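Local atomic coordinates of CrtC domain-containing protein (PDB entry 7A0Q), a protein that probably acts as a kievitone hydratase, a lyase that adds water to the plant phytoalexin kievitone, within a two-domain lipocalin-like fold. Residues S50-V55 against E130-K135; I65-N70 against G185-H190; T86-S91 against N123-E128; L224-T229 against G326-K331. One frame throughout, in Å; residues are numbered along the deposited sequence. Where two conformers were deposited one is given.

Interaction 1 (S50-V55 against E130-K135); sequences SQPNSV and EDNLSK
Q51 is the first residue of 50-55 to touch the other loop, and it meets N132. Its chain lies alongside that of N132, the two running past each other in opposite directions, with CB of Q51 3.6 Å from CB of N132. A bend at chi2 (-84°) turns the Q51 amide so that NE2 donates to the backbone O of N132 at 2.9 Å. The bond is nearly straight, 173° at the hydrogen, and lies both in the carbonyl plane of N132 and in the amide plane of Q51. It therefore fixes the rotation of the Q51 amide, whose other end, OE1, is hydrogen-bonded to Y205 OH. P52 follows and adds a looser touch: its CD lies 4.2 Å from N132 ND2, the two side chains crossing at about a right angle. N132 keeps its own amide busy with S127 OG at OD1 and S48 O at ND2. The turn that presents N132 is held from within, because D131 OD1 accepts from the backbone N of both L133 and S134, forming an Asx turn and Asx motif. The contact, itself buried, joins two loops: 50-55 leads into strand 58-66 and leans on R207 and W209 of strand 202-210, while 130-135 links strand 123-127 to strand 136-142 and sets L133 on L178 of strand 171-189.

Interaction 2 (I65-N70 against G185-H190); sequences ITTTNN and GSLTVH
L187 has the most surface buried here, and one methyl does the touching: CD2 reaches over to I65 and T67, which point the same way from the chain at alternate positions. From CD2 of L187 it is 4.3 Å to CG2 of I65 and 3.9 Å to CG2 of T67. The latter two methyls are themselves 4.0 Å apart, CG2 of I65 to CG2 of T67, so the three branches close into a compact triangle. L187 gets there with CG tucked between its backbone N and carbonyl carbon (chi1 73°). The T67 and L187 side chains cross at about a right angle.

T67 divides its two branches. While CG2 faces the leucine, OG1 turns back into its own type I turn from T67 to N70, where it accepts from the backbone N of E71 and makes a very short, and so doubtful, contact with N69 OD1. The backbone bond N70 N to T67 O, 3.0 Å, closes the same turn, so the methyl is presented by a braced loop. Around the trio lie Y73 and V75 of strand 72-81, F147 and I149 of strand 145-152, and L194 of strand 192-195, extending the apolar surroundings near the ends of strands 58-66 and 171-189.

No hydrogen bond or charge pair joins the two segments. The join rests on methyl-to-methyl contact and exclusion of water, with shape rather than polarity setting how they fit, while the hydroxyl of T67 is satisfied by E71 N, next to its own loop.

Interaction 3 (T86-S91 against N123-E128); sequences TYFRAS and NGIKSE
Strands 86-91 and 123-127 cross at 96° with their axes 7.3 Å apart, F88 being set against G124 at the crossing. The ring of F88 fills the gap, with CG anti to the backbone N (chi1 -177°) so that it stands out toward the second strand. The backbone of 123-124 lies over one face: N123 C sits over the ring centre and G124 N is offset toward the rim. G124, which has no side chain to intervene, brings its CA to 3.5 Å from F88 CE1. On the same face, over the CD2-CE2 side, N123 CB is 3.4 Å from F88 CD2, and the N123 amide lies almost parallel to the ring, 13° between planes. That amide is held by N141 N at OD1 and by V120 O at ND2. I125 meets the edge, its CG1 4.1 Å from F88 CE1.

Y103 of strand 100-107 also packs on both F88 and N123. T86, at the start of the first segment, belongs with S109 and S119 to a magnesium site, whose ion is about 7 Å from the F88 side chain. The near-right-angle packing of the strands is consistent with the calycin-type fold of the CrtC N-terminal lipocalin domain.

Interaction 4 (L224-T229 against G326-K331); sequences LHIPST and GNVHSK
I226 and V328 meet through methyls, with no flat group between them; the two imidazoles of the segments serve other partners. The ring of H225 meets that of Y336 with planes only about 15° apart and makes edge-to-face contacts with H202 and Y64, while H329 stands edge-to-face with F294. The setting is the eight-stranded antiparallel barrel of the lipocalin-like domain: 224-229 ends strand 218-225, the first of the barrel, and 326-331 covers the turn between strands 317-328 and 331-343.

The apolar part is slender. I226 and V328 reach toward each other tip to tip, CD1 of I226 lying 4.0 Å from CG2 of V328. With CG1 anti to the carbonyl carbon (chi1 -58°) and the chain extended at chi2 (171°), CD1 forms the tip of I226. I226 also touches F324 and V333, and V333 and F297 touch V328, so the pair belongs to the apolar filling at this end of the barrel.

Further out, K331 bends at chi2 and chi3 to bring NZ near the other turn, 3.7 Å from S228 OG and 4.3 Å from CG2 of T229, without a hydrogen bond. The type I turn from I226 to T229 is pinned at one oxygen: I226 O accepts from T229 N at 2.8 Å and from T229 OG1 at 2.9 Å, the hydroxyl lying on a lone pair in the carbonyl plane.

How the interactions relate
Interactions 1, 2 and 3 belong to the N-terminal half of the chain, and interaction 4 to the C-terminal lipocalin-like barrel. Along the sequence, 86-91 with 123-128 is nested inside the loops closed by interactions 1 and 2, which cross each other; interaction 4 follows in series. Interactions 1 and 3, centres 14 Å apart, touch directly, K135 O lying 2.8 Å from E128 N, a probable hydrogen bond. Interaction 2 is about 8 Å from interaction 1 and 7 Å from interaction 3 at nearest atoms. Interactions 3 and 4, centres 32 Å apart, lie on opposite sides of the chain's centre. Interactions 1 to 3 thus close loops in the N-terminal part, and interaction 4 one within the C-terminal barrel.

Interaction 1 (S50-V55 against E130-K135)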
loop_
_atom_site.group_PDB
_atom_site.type_symbol
_atom_site.label_atom_id
_atom_site.label_comp_id
_atom_site.label_asym_id
_atom_site.label_seq_id
_atom_site.Cartn_x
_atom_site.Cartn_y
_atom_site.Cartn_z
ATOM N N SER A 50 12.976 -11.162 5.483
ATOM C CA SER A 50 11.837 -11.292 4.586
ATOM C C SER A 50 11.922 -10.372 3.373
ATOM O O SER A 50 11.091 -10.479 2.460
ATOM C CB SER A 50 10.562 -10.979 5.362
ATOM O OG SER A 50 10.387 -11.966 6.356
ATOM N N GLN A 51 12.899 -9.469 3.336
ATOM C CA GLN A 51 12.988 -8.460 2.292
ATOM C C GLN A 51 13.676 -8.877 0.985
ATOM O O GLN A 51 13.309 -8.343 -0.065
ATOM C CB GLN A 51 13.712 -7.234 2.855
ATOM C CG GLN A 51 12.925 -6.490 3.943
ATOM C CD GLN A 51 11.937 -5.526 3.333
ATOM O OE1 GLN A 51 10.966 -5.943 2.710
ATOM N NE2 GLN A 51 12.194 -4.225 3.471
ATOM N N PRO A 52 14.666 -9.778 0.981
ATOM C CA PRO A 52 15.432 -10.006 -0.259
ATOM C C PRO A 52 14.614 -10.572 -1.415
ATOM O O PRO A 52 13.577 -11.223 -1.244
ATOM C CB PRO A 52 16.510 -11.003 0.173
ATOM C CG PRO A 52 16.733 -10.688 1.600
ATOM C CD PRO A 52 15.354 -10.398 2.132
ATOM N N ASN A 53 15.156 -10.354 -2.620
ATOM C CA ASN A 53 14.599 -10.911 -3.851
ATOM C C ASN A 53 14.258 -12.386 -3.712
ATOM O O ASN A 53 13.221 -12.833 -4.208
ATOM C CB ASN A 53 15.602 -10.777 -5.000
ATOM C CG ASN A 53 15.779 -9.363 -5.488
ATOM O OD1 ASN A 53 15.599 -8.407 -4.744
ATOM N ND2 ASN A 53 16.179 -9.226 -6.754
ATOM N N SER A 54 15.157 -13.163 -3.095
ATOM C CA SER A 54 14.981 -14.616 -3.055
ATOM C C SER A 54 13.663 -15.012 -2.413
ATOM O O SER A 54 13.179 -16.122 -2.657
ATOM C CB SER A 54 16.104 -15.289 -2.268
ATOM O OG SER A 54 16.153 -14.773 -0.944
ATOM N N VAL A 55 13.092 -14.146 -1.571
ATOM C CA VAL A 55 11.854 -14.505 -0.880
ATOM C C VAL A 55 10.671 -14.450 -1.835
ATOM O O VAL A 55 9.669 -15.152 -1.631
ATOM C CB VAL A 55 11.676 -13.595 0.351
ATOM C CG1 VAL A 55 10.333 -13.833 1.058
ATOM C CG2 VAL A 55 12.823 -13.816 1.326
ATOM N N GLU A 130 21.986 -2.638 5.338
ATOM C CA GLU A 130 22.215 -4.055 5.611
ATOM C C GLU A 130 21.009 -4.697 6.293
ATOM O O GLU A 130 20.745 -5.886 6.085
ATOM C CB GLU A 130 23.482 -4.236 6.454
ATOM C CG GLU A 130 24.767 -3.893 5.688
ATOM C CD GLU A 130 26.031 -4.454 6.330
ATOM O OE1 GLU A 130 27.054 -4.555 5.619
ATOM O OE2 GLU A 130 26.010 -4.783 7.535
ATOM N N ASP A 131 20.251 -3.929 7.074
ATOM C CA ASP A 131 19.073 -4.458 7.762
ATOM C C ASP A 131 17.802 -4.397 6.919
ATOM O O ASP A 131 16.758 -4.876 7.377
ATOM C CB ASP A 131 18.852 -3.721 9.096
ATOM C CG ASP A 131 18.545 -2.239 8.925
ATOM O OD1 ASP A 131 18.367 -1.778 7.779
ATOM O OD2 ASP A 131 18.481 -1.528 9.952
ATOM N N ASN A 132 17.864 -3.842 5.706
ATOM C CA ASN A 132 16.707 -3.745 4.800
ATOM C C ASN A 132 15.541 -2.989 5.438
ATOM O O ASN A 132 14.378 -3.223 5.094
ATOM C CB ASN A 132 16.255 -5.133 4.315
ATOM C CG ASN A 132 17.377 -5.892 3.595
ATOM O OD1 ASN A 132 18.160 -5.298 2.845
ATOM N ND2 ASN A 132 17.464 -7.197 3.828
ATOM N N LEU A 133 15.843 -2.048 6.338
ATOM C CA LEU A 133 14.822 -1.289 7.051
ATOM C C LEU A 133 15.235 0.170 7.229
ATOM O O LEU A 133 14.406 1.072 7.090
ATOM C CB LEU A 133 14.561 -1.910 8.426
ATOM C CG LEU A 133 13.858 -3.271 8.435
ATOM C CD1 LEU A 133 13.888 -3.812 9.859
ATOM C CD2 LEU A 133 12.432 -3.142 7.911
ATOM N N SER A 134 16.510 0.401 7.553
ATOM C CA SER A 134 16.984 1.749 7.854
ATOM C C SER A 134 17.080 2.626 6.616
ATOM O O SER A 134 17.012 3.857 6.736
ATOM C CB SER A 134 18.346 1.687 8.545
ATOM O OG SER A 134 18.231 1.087 9.818
ATOM N N LYS A 135 17.219 2.032 5.434
ATOM C CA LYS A 135 17.164 2.812 4.204
ATOM C C LYS A 135 16.697 1.915 3.072
ATOM O O LYS A 135 17.373 0.945 2.725
ATOM C CB LYS A 135 18.516 3.445 3.867
ATOM C CG LYS A 135 18.398 4.545 2.818
ATOM C CD LYS A 135 19.726 5.268 2.617
ATOM C CE LYS A 135 19.592 6.362 1.565
ATOM N NZ LYS A 135 20.926 6.978 1.259
#

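Interaction 2 (I65-N70 against G185-H190)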
loop_
_atom_site.group_PDB
_atom_site.type_symbol
_atom_site.label_atom_id
_atom_site.label_comp_id
_atom_site.label_asym_id
_atom_site.label_seq_id
_atom_site.Cartn_x
_atom_site.Cartn_y
_atom_site.Cartn_z
ATOM N N ILE A 65 3.546 12.902 0.548
ATOM C CA ILE A 65 4.676 13.819 0.436
ATOM C C ILE A 65 4.194 15.260 0.576
ATOM O O ILE A 65 3.191 15.643 -0.030
ATOM C CB ILE A 65 5.403 13.631 -0.910
ATOM C CG1 ILE A 65 6.235 12.338 -0.904
ATOM C CG2 ILE A 65 6.269 14.850 -1.233
ATOM C CD1 ILE A 65 6.681 11.904 -2.277
ATOM N N THR A 66 4.900 16.045 1.387
ATOM C CA THR A 66 4.916 17.499 1.260
ATOM C C THR A 66 6.310 17.892 0.790
ATOM O O THR A 66 7.303 17.449 1.374
ATOM C CB THR A 66 4.596 18.205 2.582
ATOM O OG1 THR A 66 3.378 17.692 3.136
ATOM C CG2 THR A 66 4.447 19.713 2.355
ATOM N N THR A 67 6.386 18.692 -0.280
ATOM C CA THR A 67 7.677 19.146 -0.767
ATOM C C THR A 67 8.137 20.370 0.024
ATOM O O THR A 67 7.378 20.951 0.806
ATOM C CB THR A 67 7.617 19.488 -2.252
ATOM O OG1 THR A 67 6.691 20.563 -2.436
ATOM C CG2 THR A 67 7.171 18.276 -3.087
ATOM N N THR A 68 9.400 20.757 -0.188
ATOM C CA THR A 68 9.924 21.919 0.520
ATOM C C THR A 68 9.287 23.215 0.041
ATOM O O THR A 68 9.379 24.225 0.749
ATOM C CB THR A 68 11.449 22.001 0.396
ATOM O OG1 THR A 68 11.839 22.051 -0.982
ATOM C CG2 THR A 68 12.096 20.798 1.062
ATOM N N ASN A 69 8.640 23.217 -1.130
ATOM C CA ASN A 69 7.846 24.366 -1.557
ATOM C C ASN A 69 6.350 24.157 -1.324
ATOM O O ASN A 69 5.527 24.777 -2.007
ATOM C CB ASN A 69 8.147 24.720 -3.018
ATOM C CG ASN A 69 7.743 23.634 -3.992
ATOM O OD1 ASN A 69 7.806 22.444 -3.681
ATOM N ND2 ASN A 69 7.339 24.041 -5.195
ATOM N N ASN A 70 5.990 23.285 -0.373
ATOM C CA ASN A 70 4.652 23.176 0.217
ATOM C C ASN A 70 3.610 22.561 -0.715
ATOM O O ASN A 70 2.408 22.782 -0.524
ATOM C CB ASN A 70 4.148 24.534 0.726
ATOM C CG ASN A 70 3.127 24.399 1.838
ATOM O OD1 ASN A 70 3.200 23.489 2.664
ATOM N ND2 ASN A 70 2.165 25.315 1.865
ATOM N N GLY A 185 14.168 12.600 -0.363
ATOM C CA GLY A 185 14.427 12.428 -1.777
ATOM C C GLY A 185 13.706 13.472 -2.612
ATOM O O GLY A 185 13.501 14.611 -2.180
ATOM N N SER A 186 13.302 13.059 -3.813
ATOM C CA SER A 186 12.726 14.014 -4.742
ATOM C C SER A 186 11.704 13.351 -5.653
ATOM O O SER A 186 11.674 12.126 -5.816
ATOM C CB SER A 186 13.817 14.677 -5.596
ATOM O OG SER A 186 14.347 13.751 -6.528
ATOM N N LEU A 187 10.856 14.187 -6.244
ATOM C CA LEU A 187 10.042 13.786 -7.379
ATOM C C LEU A 187 10.116 14.908 -8.399
ATOM O O LEU A 187 10.209 16.085 -8.036
ATOM C CB LEU A 187 8.584 13.490 -6.993
ATOM C CG LEU A 187 7.621 14.621 -6.636
ATOM C CD1 LEU A 187 6.187 14.175 -6.838
ATOM C CD2 LEU A 187 7.836 15.060 -5.197
ATOM N N THR A 188 10.119 14.542 -9.667
ATOM C CA THR A 188 10.282 15.512 -10.739
ATOM C C THR A 188 8.926 15.721 -11.400
ATOM O O THR A 188 8.316 14.762 -11.889
ATOM C CB THR A 188 11.320 15.039 -11.753
ATOM O OG1 THR A 188 12.589 14.913 -11.103
ATOM C CG2 THR A 188 11.449 16.053 -12.885
ATOM N N VAL A 189 8.448 16.964 -11.398
ATOM C CA VAL A 189 7.143 17.300 -11.962
ATOM C C VAL A 189 7.330 18.455 -12.934
ATOM O O VAL A 189 7.800 19.530 -12.545
ATOM C CB VAL A 189 6.112 17.660 -10.878
ATOM C CG1 VAL A 189 5.681 16.411 -10.127
ATOM C CG2 VAL A 189 6.673 18.673 -9.915
ATOM N N HIS A 190 6.976 18.225 -14.201
ATOM C CA HIS A 190 7.068 19.245 -15.247
ATOM C C HIS A 190 8.482 19.822 -15.325
ATOM O O HIS A 190 8.691 21.037 -15.327
ATOM C CB HIS A 190 6.024 20.339 -15.024
ATOM C CG HIS A 190 4.624 19.817 -14.949
ATOM N ND1 HIS A 190 3.727 20.217 -13.982
ATOM C CD2 HIS A 190 3.973 18.908 -15.715
ATOM C CE1 HIS A 190 2.582 19.584 -14.161
ATOM N NE2 HIS A 190 2.704 18.784 -15.204
#

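Interaction 3 (T86-S91 against N123-E128)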
loop_
_atom_site.group_PDB
_atom_site.type_symbol
_atom_site.label_atom_id
_atom_site.label_comp_id
_atom_site.label_asym_id
_atom_site.label_seq_id
_atom_site.Cartn_x
_atom_site.Cartn_y
_atom_site.Cartn_z
ATOM N N THR A 86 7.351 -10.356 -14.629
ATOM C CA THR A 86 7.473 -9.396 -13.547
ATOM C C THR A 86 6.895 -8.076 -14.019
ATOM O O THR A 86 6.692 -7.859 -15.214
ATOM C CB THR A 86 8.935 -9.190 -13.137
ATOM O OG1 THR A 86 9.618 -8.527 -14.209
ATOM C CG2 THR A 86 9.616 -10.504 -12.859
ATOM N N TYR A 87 6.659 -7.165 -13.081
ATOM C CA TYR A 87 6.377 -5.808 -13.508
ATOM C C TYR A 87 6.748 -4.829 -12.415
ATOM O O TYR A 87 6.866 -5.178 -11.238
ATOM C CB TYR A 87 4.917 -5.606 -13.941
ATOM C CG TYR A 87 3.813 -5.798 -12.915
ATOM C CD1 TYR A 87 3.630 -4.911 -11.857
ATOM C CD2 TYR A 87 2.888 -6.819 -13.068
ATOM C CE1 TYR A 87 2.581 -5.079 -10.952
ATOM C CE2 TYR A 87 1.830 -6.985 -12.172
ATOM C CZ TYR A 87 1.687 -6.115 -11.114
ATOM O OH TYR A 87 0.644 -6.268 -10.225
ATOM N N PHE A 88 6.995 -3.601 -12.848
ATOM C CA PHE A 88 7.061 -2.448 -11.971
ATOM C C PHE A 88 6.004 -1.465 -12.432
ATOM O O PHE A 88 5.832 -1.247 -13.637
ATOM C CB PHE A 88 8.447 -1.788 -12.009
ATOM C CG PHE A 88 8.595 -0.617 -11.064
ATOM C CD1 PHE A 88 8.869 -0.820 -9.712
ATOM C CD2 PHE A 88 8.469 0.689 -11.532
ATOM C CE1 PHE A 88 9.014 0.270 -8.842
ATOM C CE2 PHE A 88 8.612 1.780 -10.675
ATOM C CZ PHE A 88 8.888 1.570 -9.323
ATOM N N ARG A 89 5.293 -0.875 -11.477
ATOM C CA ARG A 89 4.302 0.137 -11.798
ATOM C C ARG A 89 4.377 1.254 -10.765
ATOM O O ARG A 89 4.827 1.052 -9.630
ATOM C CB ARG A 89 2.882 -0.465 -11.893
ATOM C CG ARG A 89 2.404 -1.180 -10.639
ATOM C CD ARG A 89 1.103 -1.919 -10.927
ATOM N NE ARG A 89 0.565 -2.556 -9.730
ATOM C CZ ARG A 89 -0.574 -3.245 -9.701
ATOM N NH1 ARG A 89 -1.290 -3.393 -10.817
ATOM N NH2 ARG A 89 -0.997 -3.787 -8.564
ATOM N N ALA A 90 3.989 2.453 -11.183
ATOM C CA ALA A 90 4.160 3.622 -10.327
ATOM C C ALA A 90 3.190 4.703 -10.763
ATOM O O ALA A 90 2.766 4.746 -11.921
ATOM C CB ALA A 90 5.599 4.158 -10.382
ATOM N N SER A 91 2.885 5.607 -9.832
ATOM C CA SER A 91 1.994 6.719 -10.142
ATOM C C SER A 91 2.332 7.914 -9.266
ATOM O O SER A 91 2.960 7.786 -8.210
ATOM C CB SER A 91 0.519 6.334 -9.962
ATOM O OG SER A 91 0.192 6.106 -8.596
ATOM N N ASN A 123 13.883 1.457 -13.116
ATOM C CA ASN A 123 12.801 1.697 -12.177
ATOM C C ASN A 123 12.768 0.518 -11.224
ATOM O O ASN A 123 12.933 -0.620 -11.661
ATOM C CB ASN A 123 11.440 1.796 -12.884
ATOM C CG ASN A 123 11.511 2.533 -14.208
ATOM O OD1 ASN A 123 11.572 3.756 -14.239
ATOM N ND2 ASN A 123 11.475 1.787 -15.311
ATOM N N GLY A 124 12.553 0.763 -9.936
ATOM C CA GLY A 124 12.441 -0.369 -9.033
ATOM C C GLY A 124 12.418 0.031 -7.566
ATOM O O GLY A 124 12.142 1.185 -7.212
ATOM N N ILE A 125 12.670 -0.973 -6.722
ATOM C CA ILE A 125 12.737 -0.821 -5.271
ATOM C C ILE A 125 13.989 -1.544 -4.801
ATOM O O ILE A 125 14.265 -2.665 -5.238
ATOM C CB ILE A 125 11.473 -1.370 -4.577
ATOM C CG1 ILE A 125 10.244 -0.533 -4.972
ATOM C CG2 ILE A 125 11.651 -1.393 -3.057
ATOM C CD1 ILE A 125 8.910 -1.132 -4.529
ATOM N N LYS A 126 14.786 -0.890 -3.965
ATOM C CA LYS A 126 15.991 -1.558 -3.505
ATOM C C LYS A 126 16.303 -1.148 -2.078
ATOM O O LYS A 126 15.944 -0.056 -1.627
ATOM C CB LYS A 126 17.192 -1.247 -4.411
ATOM C CG LYS A 126 17.593 0.215 -4.429
ATOM C CD LYS A 126 18.749 0.481 -5.420
ATOM C CE LYS A 126 20.015 -0.273 -5.026
ATOM N NZ LYS A 126 21.212 0.189 -5.811
ATOM N N SER A 127 17.012 -2.021 -1.381
ATOM C CA SER A 127 17.490 -1.673 -0.059
ATOM C C SER A 127 18.849 -0.995 -0.171
ATOM O O SER A 127 19.693 -1.392 -0.983
ATOM C CB SER A 127 17.591 -2.906 0.829
ATOM O OG SER A 127 18.395 -2.623 1.959
ATOM N N GLU A 128 19.044 0.036 0.648
ATOM C CA GLU A 128 20.319 0.729 0.793
ATOM C C GLU A 128 20.858 0.557 2.207
ATOM O O GLU A 128 21.568 1.422 2.721
ATOM C CB GLU A 128 20.182 2.215 0.461
ATOM C CG GLU A 128 19.540 2.542 -0.884
ATOM C CD GLU A 128 20.490 2.378 -2.055
ATOM O OE1 GLU A 128 21.556 1.745 -1.872
ATOM O OE2 GLU A 128 20.173 2.885 -3.163
#

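Interaction 4 (L224-T229 against G326-K331)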
loop_
_atom_site.group_PDB
_atom_site.type_symbol
_atom_site.label_atom_id
_atom_site.label_comp_id
_atom_site.label_asym_id
_atom_site.label_seq_id
_atom_site.Cartn_x
_atom_site.Cartn_y
_atom_site.Cartn_z
ATOM N N LEU A 224 -5.285 2.798 6.158
ATOM C CA LEU A 224 -5.884 3.981 6.772
ATOM C C LEU A 224 -5.002 4.592 7.856
ATOM O O LEU A 224 -4.419 3.879 8.684
ATOM C CB LEU A 224 -7.263 3.661 7.364
ATOM C CG LEU A 224 -8.243 2.965 6.415
ATOM C CD1 LEU A 224 -9.554 2.659 7.143
ATOM C CD2 LEU A 224 -8.482 3.782 5.122
ATOM N N HIS A 225 -4.964 5.924 7.871
ATOM C CA HIS A 225 -4.283 6.719 8.890
ATOM C C HIS A 225 -5.291 7.635 9.572
ATOM O O HIS A 225 -6.147 8.224 8.905
ATOM C CB HIS A 225 -3.164 7.576 8.285
ATOM C CG HIS A 225 -2.166 6.785 7.501
ATOM N ND1 HIS A 225 -0.944 6.411 8.015
ATOM C CD2 HIS A 225 -2.238 6.245 6.262
ATOM C CE1 HIS A 225 -0.288 5.698 7.113
ATOM N NE2 HIS A 225 -1.060 5.572 6.045
ATOM N N ILE A 226 -5.191 7.738 10.897
ATOM C CA ILE A 226 -6.033 8.645 11.682
ATOM C C ILE A 226 -5.102 9.594 12.431
ATOM O O ILE A 226 -4.618 9.261 13.524
ATOM C CB ILE A 226 -6.962 7.877 12.638
ATOM C CG1 ILE A 226 -7.840 6.912 11.839
ATOM C CG2 ILE A 226 -7.835 8.859 13.445
ATOM C CD1 ILE A 226 -8.656 5.948 12.699
ATOM N N PRO A 227 -4.808 10.769 11.864
ATOM C CA PRO A 227 -3.726 11.620 12.399
ATOM C C PRO A 227 -3.819 11.971 13.877
ATOM O O PRO A 227 -2.776 12.208 14.500
ATOM C CB PRO A 227 -3.822 12.876 11.523
ATOM C CG PRO A 227 -4.341 12.366 10.209
ATOM C CD PRO A 227 -5.267 11.212 10.536
ATOM N N SER A 228 -5.004 12.008 14.471
ATOM C CA SER A 228 -4.999 12.313 15.902
ATOM C C SER A 228 -4.513 11.150 16.774
ATOM O O SER A 228 -4.448 11.304 18.000
ATOM C CB SER A 228 -6.395 12.744 16.344
ATOM O OG SER A 228 -7.353 11.729 16.082
ATOM N N THR A 229 -4.167 10.003 16.190
ATOM C CA THR A 229 -3.968 8.771 16.942
ATOM C C THR A 229 -2.779 8.006 16.387
ATOM O O THR A 229 -2.215 8.355 15.351
ATOM C CB THR A 229 -5.192 7.849 16.874
ATOM O OG1 THR A 229 -5.273 7.283 15.556
ATOM C CG2 THR A 229 -6.494 8.604 17.193
ATOM N N GLY A 326 -15.499 9.354 10.268
ATOM C CA GLY A 326 -16.164 8.287 10.986
ATOM C C GLY A 326 -16.029 8.488 12.477
ATOM O O GLY A 326 -15.823 9.607 12.946
ATOM N N ASN A 327 -16.162 7.392 13.212
ATOM C CA ASN A 327 -15.985 7.418 14.652
ATOM C C ASN A 327 -15.107 6.252 15.066
ATOM O O ASN A 327 -15.061 5.221 14.395
ATOM C CB ASN A 327 -17.326 7.353 15.411
ATOM C CG ASN A 327 -17.842 5.934 15.575
ATOM O OD1 ASN A 327 -17.509 5.236 16.540
ATOM N ND2 ASN A 327 -18.668 5.502 14.635
ATOM N N VAL A 328 -14.389 6.443 16.162
ATOM C CA VAL A 328 -13.678 5.367 16.833
ATOM C C VAL A 328 -14.116 5.393 18.286
ATOM O O VAL A 328 -13.924 6.405 18.972
ATOM C CB VAL A 328 -12.153 5.508 16.719
ATOM C CG1 VAL A 328 -11.471 4.464 17.580
ATOM C CG2 VAL A 328 -11.719 5.386 15.265
ATOM N N HIS A 329 -14.722 4.297 18.743
ATOM C CA HIS A 329 -15.269 4.208 20.094
ATOM C C HIS A 329 -16.150 5.419 20.395
ATOM O O HIS A 329 -16.027 6.074 21.432
ATOM C CB HIS A 329 -14.151 4.054 21.125
ATOM C CG HIS A 329 -13.271 2.867 20.878
ATOM N ND1 HIS A 329 -13.774 1.615 20.590
ATOM C CD2 HIS A 329 -11.923 2.743 20.869
ATOM C CE1 HIS A 329 -12.772 0.770 20.417
ATOM N NE2 HIS A 329 -11.639 1.429 20.579
ATOM N N SER A 330 -17.020 5.729 19.434
ATOM C CA SER A 330 -18.054 6.760 19.516
ATOM C C SER A 330 -17.493 8.178 19.551
ATOM O O SER A 330 -18.233 9.120 19.863
ATOM C CB SER A 330 -18.972 6.544 20.726
ATOM O OG SER A 330 -19.240 5.165 20.922
ATOM N N LYS A 331 -16.216 8.363 19.232
ATOM C CA LYS A 331 -15.620 9.687 19.124
ATOM C C LYS A 331 -15.331 10.001 17.664
ATOM O O LYS A 331 -14.725 9.172 16.972
ATOM C CB LYS A 331 -14.325 9.763 19.943
ATOM C CG LYS A 331 -13.555 11.073 19.786
ATOM C CD LYS A 331 -12.047 10.867 19.913
ATOM C CE LYS A 331 -11.368 10.862 18.550
ATOM N NZ LYS A 331 -9.870 10.835 18.639
#